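Local coordinates for penicillin-binding protein 1A (Mycobacterium tuberculosis, PDB 5CXW) that cross-links peptidoglycan peptides through its penicillin-sensitive transpeptidase domain, the part present here, and polymerises glycan strands with a separate transglycosylase domain during cell wall formation, at residues A[130-135]-A[150-155]; A[118-123]-A[136-141]; A[98-103]-A[289-294]. One frame throughout, in Å; residues are numbered along the deposited sequence.

Contact 1. Residues A[130-135]-A[150-155]; sequences ITNVEG and SLNTSY. With 35P ((2R,4S)-5,5-dimethyl-2-{(1R)-2-oxo-1-[(phenoxyacetyl)amino]ethyl}-1,3-thiazolidine-4-carboxylic acid), chain C.
Asn132 grips the start of helix 152-161 with both ends of its side-chain amide. Ser150 and Asn152 match the SxN motif of penicillin-binding proteins, and the Asn132 loop packs against it. OD1 of Asn132 takes the N-H of Thr153 (3.0 Å) in its carbonyl plane, on a lone pair, with an N-H...O angle of 163°. ND2 of Asn132 gives a hydrogen to OG1 of Thr153 (3.1 Å) and another to Glu136 O. OG1 of Thr153 lies between its backbone N and carbonyl carbon (chi1 55°), which brings it to the amide. The same OG1 is also hydrogen-bonded to Ser120 O. Asn132 is buried, and these bonds satisfy its amide and fix its flip and rotation. CD2 of Leu151 packs on it, and CG2 of Ile130 lies against CG2 of Thr153 (4.1 Å).

On the penicillin side the segments are bridged mainly by water. One water accepts from Thr131 N and Asn152 ND2. Another accepts from Val133 N and lies near Ser150 O and the drug amide oxygen O18. OD1 of Asn152 is bonded by Lys100. Its ND2 reaches O18 of the drug in a weak bond (3.1 Å). CG2 of Val133 touches the thiazolidine sulfur S11 at 3.4 Å.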
ATOM      1  N   ILE A 130      14.226   7.347  18.589  1.00 14.25           N
ATOM      2  CA  ILE A 130      12.907   6.984  18.080  1.00 13.64           C
ATOM      3  C   ILE A 130      11.875   7.784  18.870  1.00 14.12           C
ATOM      4  O   ILE A 130      11.804   7.718  20.120  1.00 13.81           O
ATOM      5  CB  ILE A 130      12.621   5.440  18.182  1.00 13.15           C
ATOM      6  CG1 ILE A 130      13.775   4.645  17.566  1.00 13.76           C
ATOM      7  CG2 ILE A 130      11.309   5.120  17.517  1.00 12.89           C
ATOM      8  CD1 ILE A 130      14.148   5.025  16.147  1.00 13.98           C
ATOM      9  N   THR A 131      11.046   8.549  18.162  1.00 15.00           N
ATOM     10  CA  THR A 131      10.045   9.375  18.821  1.00 16.28           C
ATOM     11  C   THR A 131       8.773   9.347  17.968  1.00 15.70           C
ATOM     12  O   THR A 131       8.805   8.990  16.768  1.00 13.85           O
ATOM     13  CB  THR A 131      10.438  10.876  18.996  1.00 18.31           C
ATOM     14  OG1 THR A 131      10.740  11.385  17.708  1.00 20.35           O
ATOM     15  CG2 THR A 131      11.699  11.016  19.772  1.00 20.12           C
ATOM     16  N   ASN A 132       7.709   9.832  18.589  1.00 16.16           N
ATOM     17  CA  ASN A 132       6.416   9.954  17.920  1.00 17.25           C
ATOM     18  C   ASN A 132       6.157  11.387  17.563  1.00 19.24           C
ATOM     19  O   ASN A 132       6.638  12.293  18.254  1.00 18.97           O
ATOM     20  CB  ASN A 132       5.336   9.451  18.847  1.00 16.99           C
ATOM     21  CG  ASN A 132       5.572   8.024  19.253  1.00 16.21           C
ATOM     22  OD1 ASN A 132       6.048   7.209  18.453  1.00 16.52           O
ATOM     23  ND2 ASN A 132       5.260   7.705  20.474  1.00 16.32           N
ATOM     24  N   VAL A 133       5.429  11.587  16.466  1.00 20.84           N
ATOM     25  CA  VAL A 133       5.089  12.958  16.018  1.00 24.21           C
ATOM     26  C   VAL A 133       4.413  13.726  17.152  1.00 26.30           C
ATOM     27  O   VAL A 133       3.505  13.198  17.811  1.00 26.39           O
ATOM     28  CB  VAL A 133       4.164  12.944  14.787  1.00 24.52           C
ATOM     29  CG1 VAL A 133       3.431  14.271  14.657  1.00 29.01           C
ATOM     30  CG2 VAL A 133       4.959  12.641  13.527  1.00 29.46           C
ATOM     31  N   GLU A 134       4.883  14.955  17.367  1.00 28.73           N
ATOM     32  CA  GLU A 134       4.442  15.846  18.451  1.00 32.41           C
ATOM     33  C   GLU A 134       4.544  15.229  19.837  1.00 31.88           C
ATOM     34  O   GLU A 134       3.738  15.567  20.708  1.00 33.17           O
ATOM     35  CB  GLU A 134       3.001  16.374  18.201  1.00 36.74           C
ATOM     36  CG  GLU A 134       2.920  17.291  16.973  1.00 41.71           C
ATOM     37  CD  GLU A 134       1.537  17.387  16.311  1.00 45.48           C
ATOM     38  OE1 GLU A 134       1.472  18.096  15.290  1.00 49.60           O
ATOM     39  OE2 GLU A 134       0.518  16.780  16.767  1.00 48.13           O
ATOM     40  N   GLY A 135       5.496  14.307  20.028  1.00 30.84           N
ATOM     41  CA  GLY A 135       5.646  13.565  21.279  1.00 32.22           C
ATOM     42  C   GLY A 135       4.402  12.853  21.796  1.00 32.58           C
ATOM     43  O   GLY A 135       4.300  12.570  22.986  1.00 35.02           O
ATOM     44  N   SER A 150      -0.485   5.430  15.286  1.00 12.13           N
ATOM     45  CA  SER A 150       0.752   5.343  14.524  1.00 11.24           C
ATOM     46  C   SER A 150       1.970   5.715  15.359  1.00 11.75           C
ATOM     47  O   SER A 150       2.702   6.650  15.061  1.00 11.78           O
ATOM     48  CB  SER A 150       0.665   6.113  13.218  1.00 11.62           C
ATOM     49  OG  SER A 150       1.580   5.494  12.308  1.00 11.46           O
ATOM     50  N   LEU A 151       2.109   4.972  16.450  1.00 11.00           N
ATOM     51  CA  LEU A 151       3.220   5.233  17.352  1.00 11.48           C
ATOM     52  C   LEU A 151       4.493   4.546  16.897  1.00 10.99           C
ATOM     53  O   LEU A 151       4.575   3.327  16.944  1.00 11.93           O
ATOM     54  CB  LEU A 151       2.840   4.855  18.774  1.00 11.88           C
ATOM     55  CG  LEU A 151       1.548   5.540  19.268  1.00 12.96           C
ATOM     56  CD1 LEU A 151       1.230   4.988  20.657  1.00 13.45           C
ATOM     57  CD2 LEU A 151       1.669   7.019  19.262  1.00 13.67           C
ATOM     58  N   ASN A 152       5.487   5.320  16.492  1.00 10.64           N
ATOM     59  CA  ASN A 152       6.794   4.789  16.057  1.00 10.68           C
ATOM     60  C   ASN A 152       7.471   4.000  17.178  1.00 10.48           C
ATOM     61  O   ASN A 152       8.091   2.955  16.940  1.00 10.04           O
ATOM     62  CB  ASN A 152       7.725   5.891  15.641  1.00 11.53           C
ATOM     63  CG  ASN A 152       7.414   6.466  14.297  1.00 12.34           C
ATOM     64  OD1 ASN A 152       6.360   6.232  13.681  1.00 12.38           O
ATOM     65  ND2 ASN A 152       8.381   7.304  13.812  1.00 14.07           N
ATOM     66  N   THR A 153       7.401   4.533  18.394  1.00 10.57           N
ATOM     67  CA  THR A 153       8.151   3.944  19.510  1.00 10.84           C
ATOM     68  C   THR A 153       7.575   2.535  19.786  1.00 10.92           C
ATOM     69  O   THR A 153       8.323   1.535  19.916  1.00 11.29           O
ATOM     70  CB  THR A 153       8.023   4.828  20.740  1.00 11.21           C
ATOM     71  OG1 THR A 153       6.644   5.013  21.011  1.00 11.20           O
ATOM     72  CG2 THR A 153       8.730   6.166  20.553  1.00 11.40           C
ATOM     73  N   SER A 154       6.251   2.431  19.844  1.00 10.34           N
ATOM     74  CA  SER A 154       5.610   1.159  20.159  1.00 10.64           C
ATOM     75  C   SER A 154       5.910   0.111  19.091  1.00 10.30           C
ATOM     76  O   SER A 154       6.175  -1.058  19.391  1.00 10.97           O
ATOM     77  CB  SER A 154       4.094   1.391  20.177  1.00 10.97           C
ATOM     78  OG  SER A 154       3.715   2.398  21.119  1.00 11.71           O
ATOM     79  N   TYR A 155       5.881   0.536  17.828  1.00 10.11           N
ATOM     80  CA  TYR A 155       6.115  -0.389  16.692  1.00  9.99           C
ATOM     81  C   TYR A 155       7.599  -0.811  16.647  1.00  9.99           C
ATOM     82  O   TYR A 155       7.906  -1.911  16.217  1.00 10.47           O
ATOM     83  CB  TYR A 155       5.518   0.148  15.350  1.00  9.68           C
ATOM     84  CG  TYR A 155       4.142  -0.467  15.265  1.00  9.52           C
ATOM     85  CD1 TYR A 155       3.080  -0.005  16.048  1.00  9.72           C
ATOM     86  CD2 TYR A 155       3.926  -1.589  14.522  1.00  9.52           C
ATOM     87  CE1 TYR A 155       1.846  -0.671  16.077  1.00  9.53           C
ATOM     88  CE2 TYR A 155       2.734  -2.286  14.523  1.00  9.38           C
ATOM     89  CZ  TYR A 155       1.681  -1.834  15.301  1.00  9.65           C
ATOM     90  OH  TYR A 155       0.522  -2.547  15.366  1.00 10.24           O
TER
HETATM   91  C24 35P C 702       9.770  13.126  11.903  1.00 22.91           C
HETATM   92  C23 35P C 702      10.347  14.366  11.642  1.00 23.35           C
HETATM   93  C22 35P C 702       9.888  15.135  10.596  1.00 21.66           C
HETATM   94  C21 35P C 702       8.843  14.702   9.794  1.00 21.04           C
HETATM   95  C20 35P C 702       8.252  13.481  10.035  1.00 22.38           C
HETATM   96  C19 35P C 702       8.713  12.685  11.111  1.00 21.95           C
HETATM   97  O1  35P C 702       8.163  11.466  11.423  1.00 21.08           O
HETATM   98  C2  35P C 702       6.929  11.096  10.815  1.00 17.88           C
HETATM   99  C3  35P C 702       6.384   9.887  11.523  1.00 16.93           C
HETATM  100  O18 35P C 702       6.677   9.677  12.692  1.00 15.90           O
HETATM  101  N4  35P C 702       5.578   9.140  10.784  1.00 15.36           N
HETATM  102  C5  35P C 702       4.911   7.968  11.331  1.00 15.65           C
HETATM  103  C6  35P C 702       4.604   7.072  10.202  1.00 15.22           C
HETATM  104  O17 35P C 702       4.536   7.418   9.005  1.00 14.58           O
HETATM  105  C8  35P C 702       3.550   8.280  12.094  1.00 16.87           C
HETATM  106  N7  35P C 702       2.588   8.021  11.061  1.00 17.04           N
HETATM  107  S11 35P C 702       3.224   9.876  12.619  1.00 19.18           S
HETATM  108  C10 35P C 702       1.963  10.269  11.502  1.00 16.79           C
HETATM  109  C12 35P C 702       2.164  11.674  10.933  1.00 16.87           C
HETATM  110  C15 35P C 702       0.584  10.235  12.106  1.00 17.24           C
HETATM  111  C9  35P C 702       2.138   9.222  10.396  1.00 15.60           C
HETATM  112  C13 35P C 702       0.987   8.885   9.501  1.00 15.30           C
HETATM  113  O14 35P C 702       0.309   7.859   9.817  1.00 15.63           O
HETATM  114  O16 35P C 702       0.815   9.604   8.494  1.00 14.40           O
HETATM  115  O   HOH W   1      11.120   7.822  15.052  1.00 16.93           O
HETATM  116  O   HOH W   2       4.879   8.700  15.215  1.00 24.75           O

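Contact 2. Residues A[118-123]-A[136-141]; sequences VDSSPL and EGCGTC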
ATOM      1  N   VAL A 118       2.268  -2.612  24.889  0.50 14.44           N
ATOM      2  CA  VAL A 118       3.607  -2.124  24.561  0.50 13.88           C
ATOM      3  C   VAL A 118       3.818  -0.724  25.120  0.50 14.03           C
ATOM      4  O   VAL A 118       2.895   0.091  25.105  0.50 13.49           O
ATOM      5  CB  VAL A 118       3.812  -2.049  23.038  0.50 13.35           C
ATOM      6  CG1 VAL A 118       5.249  -1.695  22.719  0.50 13.07           C
ATOM      7  CG2 VAL A 118       3.451  -3.368  22.405  0.50 13.17           C
ATOM      8  N   ASP A 119       5.018  -0.452  25.661  1.00 14.16           N
ATOM      9  CA  ASP A 119       5.342   0.880  26.144  1.00 14.80           C
ATOM     10  C   ASP A 119       5.511   1.819  24.938  1.00 13.75           C
ATOM     11  O   ASP A 119       6.094   1.422  23.965  1.00 13.41           O
ATOM     12  CB  ASP A 119       6.666   0.795  26.899  1.00 15.88           C
ATOM     13  CG  ASP A 119       7.123   2.140  27.457  1.00 18.01           C
ATOM     14  OD1 ASP A 119       6.411   3.107  27.513  1.00 18.20           O
ATOM     15  OD2 ASP A 119       8.259   2.171  27.960  1.00 21.91           O
ATOM     16  N   SER A 120       4.944   3.034  24.999  1.00 13.56           N
ATOM     17  CA  SER A 120       5.091   3.998  23.911  1.00 13.43           C
ATOM     18  C   SER A 120       6.093   5.105  24.167  1.00 13.64           C
ATOM     19  O   SER A 120       6.189   6.049  23.394  1.00 13.11           O
ATOM     20  CB  SER A 120       3.726   4.621  23.563  1.00 13.84           C
ATOM     21  OG  SER A 120       3.238   5.380  24.590  1.00 14.97           O
ATOM     22  N   SER A 121       6.832   4.990  25.269  1.00 13.77           N
ATOM     23  CA  SER A 121       7.770   6.047  25.608  1.00 14.40           C
ATOM     24  C   SER A 121       8.907   6.130  24.586  1.00 13.61           C
ATOM     25  O   SER A 121       9.190   5.142  23.873  1.00 13.74           O
ATOM     26  CB  SER A 121       8.362   5.794  26.993  1.00 15.07           C
ATOM     27  OG  SER A 121       9.188   4.669  27.031  1.00 15.14           O
ATOM     28  N   PRO A 122       9.587   7.277  24.522  1.00 13.96           N
ATOM     29  CA  PRO A 122      10.682   7.379  23.577  1.00 13.73           C
ATOM     30  C   PRO A 122      11.816   6.397  23.908  1.00 13.62           C
ATOM     31  O   PRO A 122      12.019   6.047  25.094  1.00 14.60           O
ATOM     32  CB  PRO A 122      11.178   8.784  23.713  1.00 14.47           C
ATOM     33  CG  PRO A 122      10.156   9.546  24.511  1.00 15.33           C
ATOM     34  CD  PRO A 122       9.268   8.557  25.183  1.00 14.62           C
ATOM     35  N   LEU A 123      12.598   6.085  22.888  1.00 12.85           N
ATOM     36  CA  LEU A 123      13.793   5.257  23.087  1.00 13.36           C
ATOM     37  C   LEU A 123      14.799   5.491  22.022  1.00 13.29           C
ATOM     38  O   LEU A 123      14.488   6.024  20.974  1.00 12.90           O
ATOM     39  CB  LEU A 123      13.441   3.768  23.204  1.00 13.56           C
ATOM     40  CG  LEU A 123      12.989   3.003  21.935  1.00 13.76           C
ATOM     41  CD1 LEU A 123      13.063   1.504  22.149  1.00 14.14           C
ATOM     42  CD2 LEU A 123      11.617   3.455  21.399  1.00 13.63           C
ATOM     43  N   GLU A 136       3.471  12.559  20.911  1.00 34.60           N
ATOM     44  CA  GLU A 136       2.259  11.777  21.213  1.00 38.57           C
ATOM     45  C   GLU A 136       2.663  10.418  21.804  1.00 33.87           C
ATOM     46  O   GLU A 136       3.704   9.862  21.451  1.00 32.36           O
ATOM     47  CB  GLU A 136       1.442  11.576  19.892  1.00 44.32           C
ATOM     48  CG  GLU A 136       0.108  10.798  19.961  1.00 50.59           C
ATOM     49  CD  GLU A 136      -1.153  11.685  20.104  1.00 56.50           C
ATOM     50  OE1 GLU A 136      -1.603  12.293  19.094  1.00 56.01           O
ATOM     51  OE2 GLU A 136      -1.727  11.733  21.228  1.00 61.03           O
ATOM     52  N   GLY A 137       1.882   9.916  22.752  1.00 30.19           N
ATOM     53  CA  GLY A 137       2.036   8.547  23.216  1.00 27.56           C
ATOM     54  C   GLY A 137       0.758   8.068  23.855  1.00 26.55           C
ATOM     55  O   GLY A 137      -0.235   8.788  23.903  1.00 26.88           O
ATOM     56  N   CYS A 138       0.782   6.868  24.395  1.00 25.28           N
ATOM     57  CA  CYS A 138      -0.402   6.324  25.038  1.00 25.26           C
ATOM     58  C   CYS A 138      -0.051   5.795  26.420  1.00 26.01           C
ATOM     59  O   CYS A 138      -0.844   5.078  27.002  1.00 29.04           O
ATOM     60  CB  CYS A 138      -0.961   5.237  24.144  1.00 24.42           C
ATOM     61  SG  CYS A 138       0.135   3.800  24.009  1.00 23.93           S
ATOM     62  N   GLY A 139       1.096   6.177  26.978  1.00 24.64           N
ATOM     63  CA  GLY A 139       1.702   5.455  28.096  1.00 23.79           C
ATOM     64  C   GLY A 139       2.026   4.037  27.627  1.00 22.86           C
ATOM     65  O   GLY A 139       2.913   3.880  26.804  1.00 22.77           O
ATOM     66  N   THR A 140       1.299   3.044  28.126  1.00 21.44           N
ATOM     67  CA  THR A 140       1.404   1.649  27.643  1.00 20.88           C
ATOM     68  C   THR A 140       0.018   1.321  27.076  1.00 20.18           C
ATOM     69  O   THR A 140      -0.979   1.589  27.725  1.00 21.45           O
ATOM     70  CB  THR A 140       1.788   0.687  28.768  1.00 22.30           C
ATOM     71  OG1 THR A 140       3.111   0.984  29.188  1.00 23.49           O
ATOM     72  CG2 THR A 140       1.803  -0.744  28.332  1.00 21.81           C
ATOM     73  N   CYS A 141      -0.050   0.843  25.835  1.00 18.06           N
ATOM     74  CA  CYS A 141      -1.359   0.500  25.181  1.00 17.24           C
ATOM     75  C   CYS A 141      -1.128  -0.668  24.260  1.00 15.29           C
ATOM     76  O   CYS A 141      -0.000  -0.964  23.940  1.00 14.73           O
ATOM     77  CB  CYS A 141      -1.987   1.657  24.395  1.00 18.33           C
ATOM     78  SG  CYS A 141      -1.042   2.308  23.013  1.00 19.31           S
TER
HETATM   79  O   HOH W   3       6.216   9.094  23.204  1.00 28.27           O
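The hydroxyl of Ser120 sits in the bend of residues 137-139 and works as donor and acceptor at once. Its OG accepts the N-H of Cys138 (2.9 Å) in a nearly straight bond, 171° at the hydrogen. It donates to Gly139 O (2.7 Å) from above the carbonyl plane. The same oxygen takes Ser120 N (2.8 Å), nearly along the C=O axis, so one residue supplies both donors. The OG lies between the backbone N and carbonyl carbon of Ser120 (chi1 66°), which lets N and OG converge on that carbonyl. Ser120 O accepts from a water that also donates to Glu136 O.

Beyond the bend the backbones pair. Val118 N gives to Cys141 O (3.0 Å), and Cys141 N returns to Val118 O (3.1 Å). The CA of Thr140 also approaches Val118 O. On the face that carries Asp119 and Thr140, Asp119 OD1 takes Ser121 N and its OD2 takes Ser121 OG, both from above the carboxylate plane. The first bond makes an Asx turn. The Cys138-Cys141 disulfide closes the bend beside Ser120. Together these features form a short two-stranded antiparallel ribbon, with Val118 and Cys141 as its hydrogen-bonded pair.

Contact 3. Residues A[98-103]-A[289-294]; sequences SFKVFA and AAKTGT. With 35P ((2R,4S)-5,5-dimethyl-2-{(1R)-2-oxo-1-[(phenoxyacetyl)amino]ethyl}-1,3-thiazolidine-4-carboxylic acid), chain C.
Lys291 lays its aliphatic chain against the 3-10 turn at Ser98 and the first part of the helix that follows. Its CG meets Ser98 CA at 3.9 Å, and its CB meets CG1 of Val101 at 4.1 Å. The Val101 and Lys291 side chains run antiparallel alongside one another. CG of Lys291 is anti to the backbone N (chi1 -176°). Two kinks farther along the chain swing NZ back to the carbonyl of its own neighbour, Thr292 O (2.8 Å). Gly293 lies close to Ser98 N, where it presents no side chain.

The next shell is polar. NZ of Lys291 also bonds Ser150 OG. Lys100 extends its chain to the same hydroxyl, and bonds Ser97 OG weakly. Lys100 NZ and Lys291 NZ lie 5.2 Å apart.

The strand edge holds the penicillin. Thr294 N gives to O17 of the drug (2.9 Å), nearly straight, 176° at the hydrogen. O17 is the carbonyl oxygen on C6, and Ser97 N also bonds the drug, consistent with the oxyanion hole of this family. Thr294 O takes the drug N4 in return. Gly340 N bonds Thr294 OG1. Farther out, Tyr218 of helix 211-222 touches Val101 and Lys291, and strand 303-312 pairs with this strand.

Lys100 matches the lysine of SxxK, with Ser97, by similarity the acyl-ester serine. Residues 291-293 match the KTG motif. OG1 of Thr292 takes carboxylate oxygen O14 and OG1 of Thr294 takes O16 (2.6 Å), so one strand holds both the carboxylate and the C6 carbonyl.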
ATOM      1  N   SER A  98       3.035   3.333   6.762  1.00 10.69           N
ATOM      2  CA  SER A  98       2.164   2.375   6.096  1.00 10.61           C
ATOM      3  C   SER A  98       2.779   0.979   6.140  1.00 10.35           C
ATOM      4  O   SER A  98       2.074  -0.025   5.952  1.00 10.56           O
ATOM      5  CB  SER A  98       1.810   2.808   4.682  1.00 11.07           C
ATOM      6  OG  SER A  98       2.921   2.876   3.818  1.00 11.10           O
ATOM      7  N   PHE A  99       4.093   0.906   6.415  1.00 10.08           N
ATOM      8  CA  PHE A  99       4.767  -0.370   6.465  1.00 10.00           C
ATOM      9  C   PHE A  99       4.554  -1.073   7.824  1.00  9.77           C
ATOM     10  O   PHE A  99       4.840  -2.304   7.941  1.00  9.60           O
ATOM     11  CB  PHE A  99       6.263  -0.203   6.220  1.00 10.17           C
ATOM     12  CG  PHE A  99       6.824  -1.283   5.335  1.00 10.26           C
ATOM     13  CD1 PHE A  99       6.497  -1.294   4.005  1.00 10.47           C
ATOM     14  CD2 PHE A  99       7.631  -2.285   5.825  1.00 10.48           C
ATOM     15  CE1 PHE A  99       6.939  -2.271   3.177  1.00 10.65           C
ATOM     16  CE2 PHE A  99       8.113  -3.265   4.962  1.00 10.73           C
ATOM     17  CZ  PHE A  99       7.755  -3.263   3.657  1.00 10.60           C
ATOM     18  N   LYS A 100       4.010  -0.361   8.836  1.00  9.76           N
ATOM     19  CA  LYS A 100       3.836  -0.958  10.142  1.00 10.15           C
ATOM     20  C   LYS A 100       2.946  -2.203  10.126  1.00 10.24           C
ATOM     21  O   LYS A 100       3.053  -3.063  11.021  1.00 10.56           O
ATOM     22  CB  LYS A 100       3.225   0.043  11.163  1.00 10.56           C
ATOM     23  CG  LYS A 100       4.181   1.141  11.561  1.00 11.38           C
ATOM     24  CD  LYS A 100       3.569   2.177  12.472  1.00 11.55           C
ATOM     25  CE  LYS A 100       4.602   3.236  12.724  1.00 12.47           C
ATOM     26  NZ  LYS A 100       4.014   4.322  13.428  1.00 13.19           N
ATOM     27  N   VAL A 101       2.001  -2.244   9.192  1.00 10.37           N
ATOM     28  CA  VAL A 101       1.052  -3.360   9.111  1.00 10.86           C
ATOM     29  C   VAL A 101       1.798  -4.653   8.945  1.00  9.97           C
ATOM     30  O   VAL A 101       1.334  -5.696   9.394  1.00  9.63           O
ATOM     31  CB  VAL A 101      -0.051  -3.197   8.023  1.00 12.30           C
ATOM     32  CG1 VAL A 101      -0.779  -1.908   8.210  1.00 12.42           C
ATOM     33  CG2 VAL A 101       0.514  -3.370   6.620  1.00 12.85           C
ATOM     34  N   PHE A 102       2.988  -4.621   8.324  1.00  9.43           N
ATOM     35  CA  PHE A 102       3.736  -5.881   8.144  1.00  9.61           C
ATOM     36  C   PHE A 102       4.404  -6.337   9.420  1.00  9.46           C
ATOM     37  O   PHE A 102       4.577  -7.549   9.618  1.00  9.44           O
ATOM     38  CB  PHE A 102       4.727  -5.758   6.956  1.00  9.75           C
ATOM     39  CG  PHE A 102       4.024  -5.354   5.720  1.00  9.62           C
ATOM     40  CD1 PHE A 102       2.977  -6.136   5.227  1.00 10.11           C
ATOM     41  CD2 PHE A 102       4.314  -4.184   5.071  1.00  9.68           C
ATOM     42  CE1 PHE A 102       2.253  -5.744   4.108  1.00 10.19           C
ATOM     43  CE2 PHE A 102       3.586  -3.796   3.939  1.00 10.12           C
ATOM     44  CZ  PHE A 102       2.543  -4.571   3.466  1.00 10.15           C
ATOM     45  N   ALA A 103       4.785  -5.395  10.283  1.00  9.50           N
ATOM     46  CA  ALA A 103       5.213  -5.769  11.628  1.00  9.40           C
ATOM     47  C   ALA A 103       4.075  -6.407  12.397  1.00  9.55           C
ATOM     48  O   ALA A 103       4.244  -7.345  13.174  1.00  9.64           O
ATOM     49  CB  ALA A 103       5.793  -4.617  12.397  1.00  9.25           C
ATOM     50  N   ALA A 289     -10.506  -0.638   5.751  1.00 10.58           N
ATOM     51  CA  ALA A 289      -9.351  -0.915   6.576  1.00 10.29           C
ATOM     52  C   ALA A 289      -8.220  -0.155   5.942  1.00 10.12           C
ATOM     53  O   ALA A 289      -7.945  -0.353   4.741  1.00 10.56           O
ATOM     54  CB  ALA A 289      -9.082  -2.435   6.564  1.00 10.30           C
ATOM     55  N   ALA A 290      -7.527   0.714   6.673  1.00  9.70           N
ATOM     56  CA  ALA A 290      -6.568   1.614   6.076  1.00  9.42           C
ATOM     57  C   ALA A 290      -5.404   1.942   6.970  1.00  9.18           C
ATOM     58  O   ALA A 290      -5.466   1.704   8.219  1.00  9.19           O
ATOM     59  CB  ALA A 290      -7.305   2.895   5.648  1.00 10.05           C
ATOM     60  N   LYS A 291      -4.358   2.498   6.381  1.00  9.21           N
ATOM     61  CA  LYS A 291      -3.204   2.956   7.157  1.00  9.10           C
ATOM     62  C   LYS A 291      -2.527   4.101   6.401  1.00  9.69           C
ATOM     63  O   LYS A 291      -2.233   3.974   5.239  1.00  9.26           O
ATOM     64  CB  LYS A 291      -2.212   1.825   7.444  1.00  9.27           C
ATOM     65  CG  LYS A 291      -1.054   2.274   8.343  1.00  9.05           C
ATOM     66  CD  LYS A 291      -1.473   2.507   9.805  1.00  9.32           C
ATOM     67  CE  LYS A 291      -0.340   3.147  10.624  1.00  9.61           C
ATOM     68  NZ  LYS A 291      -0.197   4.581  10.342  1.00 10.13           N
ATOM     69  N   THR A 292      -2.278   5.184   7.124  1.00  9.76           N
ATOM     70  CA  THR A 292      -1.559   6.320   6.601  1.00 10.04           C
ATOM     71  C   THR A 292      -0.048   6.152   6.810  1.00  9.79           C
ATOM     72  O   THR A 292       0.420   5.379   7.688  1.00  9.24           O
ATOM     73  CB  THR A 292      -1.946   7.604   7.331  1.00 10.39           C
ATOM     74  OG1 THR A 292      -1.851   7.385   8.735  1.00 10.91           O
ATOM     75  CG2 THR A 292      -3.362   8.076   6.900  1.00 10.85           C
ATOM     76  N   GLY A 293       0.720   6.935   6.069  1.00  9.93           N
ATOM     77  CA  GLY A 293       2.153   7.081   6.317  1.00  9.99           C
ATOM     78  C   GLY A 293       2.641   8.468   5.984  1.00 10.32           C
ATOM     79  O   GLY A 293       2.124   9.064   5.062  1.00 10.23           O
ATOM     80  N   THR A 294       3.648   8.955   6.704  1.00 10.75           N
ATOM     81  CA  THR A 294       4.260  10.247   6.405  1.00 11.11           C
ATOM     82  C   THR A 294       5.753  10.121   6.734  1.00 11.49           C
ATOM     83  O   THR A 294       6.101   9.767   7.850  1.00 11.29           O
ATOM     84  CB  THR A 294       3.689  11.365   7.271  1.00 11.88           C
ATOM     85  OG1 THR A 294       2.245  11.417   7.224  1.00 11.82           O
ATOM     86  CG2 THR A 294       4.238  12.696   6.770  1.00 12.70           C
TER
HETATM   87  C24 35P C 702       9.770  13.126  11.903  1.00 22.91           C
HETATM   88  C23 35P C 702      10.347  14.366  11.642  1.00 23.35           C
HETATM   89  C22 35P C 702       9.888  15.135  10.596  1.00 21.66           C
HETATM   90  C21 35P C 702       8.843  14.702   9.794  1.00 21.04           C
HETATM   91  C20 35P C 702       8.252  13.481  10.035  1.00 22.38           C
HETATM   92  C19 35P C 702       8.713  12.685  11.111  1.00 21.95           C
HETATM   93  O1  35P C 702       8.163  11.466  11.423  1.00 21.08           O
HETATM   94  C2  35P C 702       6.929  11.096  10.815  1.00 17.88           C
HETATM   95  C3  35P C 702       6.384   9.887  11.523  1.00 16.93           C
HETATM   96  O18 35P C 702       6.677   9.677  12.692  1.00 15.90           O
HETATM   97  N4  35P C 702       5.578   9.140  10.784  1.00 15.36           N
HETATM   98  C5  35P C 702       4.911   7.968  11.331  1.00 15.65           C
HETATM   99  C6  35P C 702       4.604   7.072  10.202  1.00 15.22           C
HETATM  100  O17 35P C 702       4.536   7.418   9.005  1.00 14.58           O
HETATM  101  C8  35P C 702       3.550   8.280  12.094  1.00 16.87           C
HETATM  102  N7  35P C 702       2.588   8.021  11.061  1.00 17.04           N
HETATM  103  S11 35P C 702       3.224   9.876  12.619  1.00 19.18           S
HETATM  104  C10 35P C 702       1.963  10.269  11.502  1.00 16.79           C
HETATM  105  C12 35P C 702       2.164  11.674  10.933  1.00 16.87           C
HETATM  106  C15 35P C 702       0.584  10.235  12.106  1.00 17.24           C
HETATM  107  C9  35P C 702       2.138   9.222  10.396  1.00 15.60           C
HETATM  108  C13 35P C 702       0.987   8.885   9.501  1.00 15.30           C
HETATM  109  O14 35P C 702       0.309   7.859   9.817  1.00 15.63           O
HETATM  110  O16 35P C 702       0.815   9.604   8.494  1.00 14.40           O

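Overall arrangement
From the N terminus, the chain first enters contact 3 at 98-103, at the helix that follows Ser97, the probable acyl-ester serine. It then reaches 118-123, the first half of contact 2, and 130-135, the first half of contact 1. Segment 136-141 closes contact 2, and 150-155 closes contact 1, so these two short loops cross. They touch through Ile130 and Leu123. Both lie within the long excursion that ends when strand 289-296 returns to close contact 3. Contact 3 joins the central helix to the edge of the five-stranded sheet. Contacts 1 and 3 meet at Ser150, and both reach the penicillin. Contact 2 stays about 10 Å from contact 3 by nearest atoms.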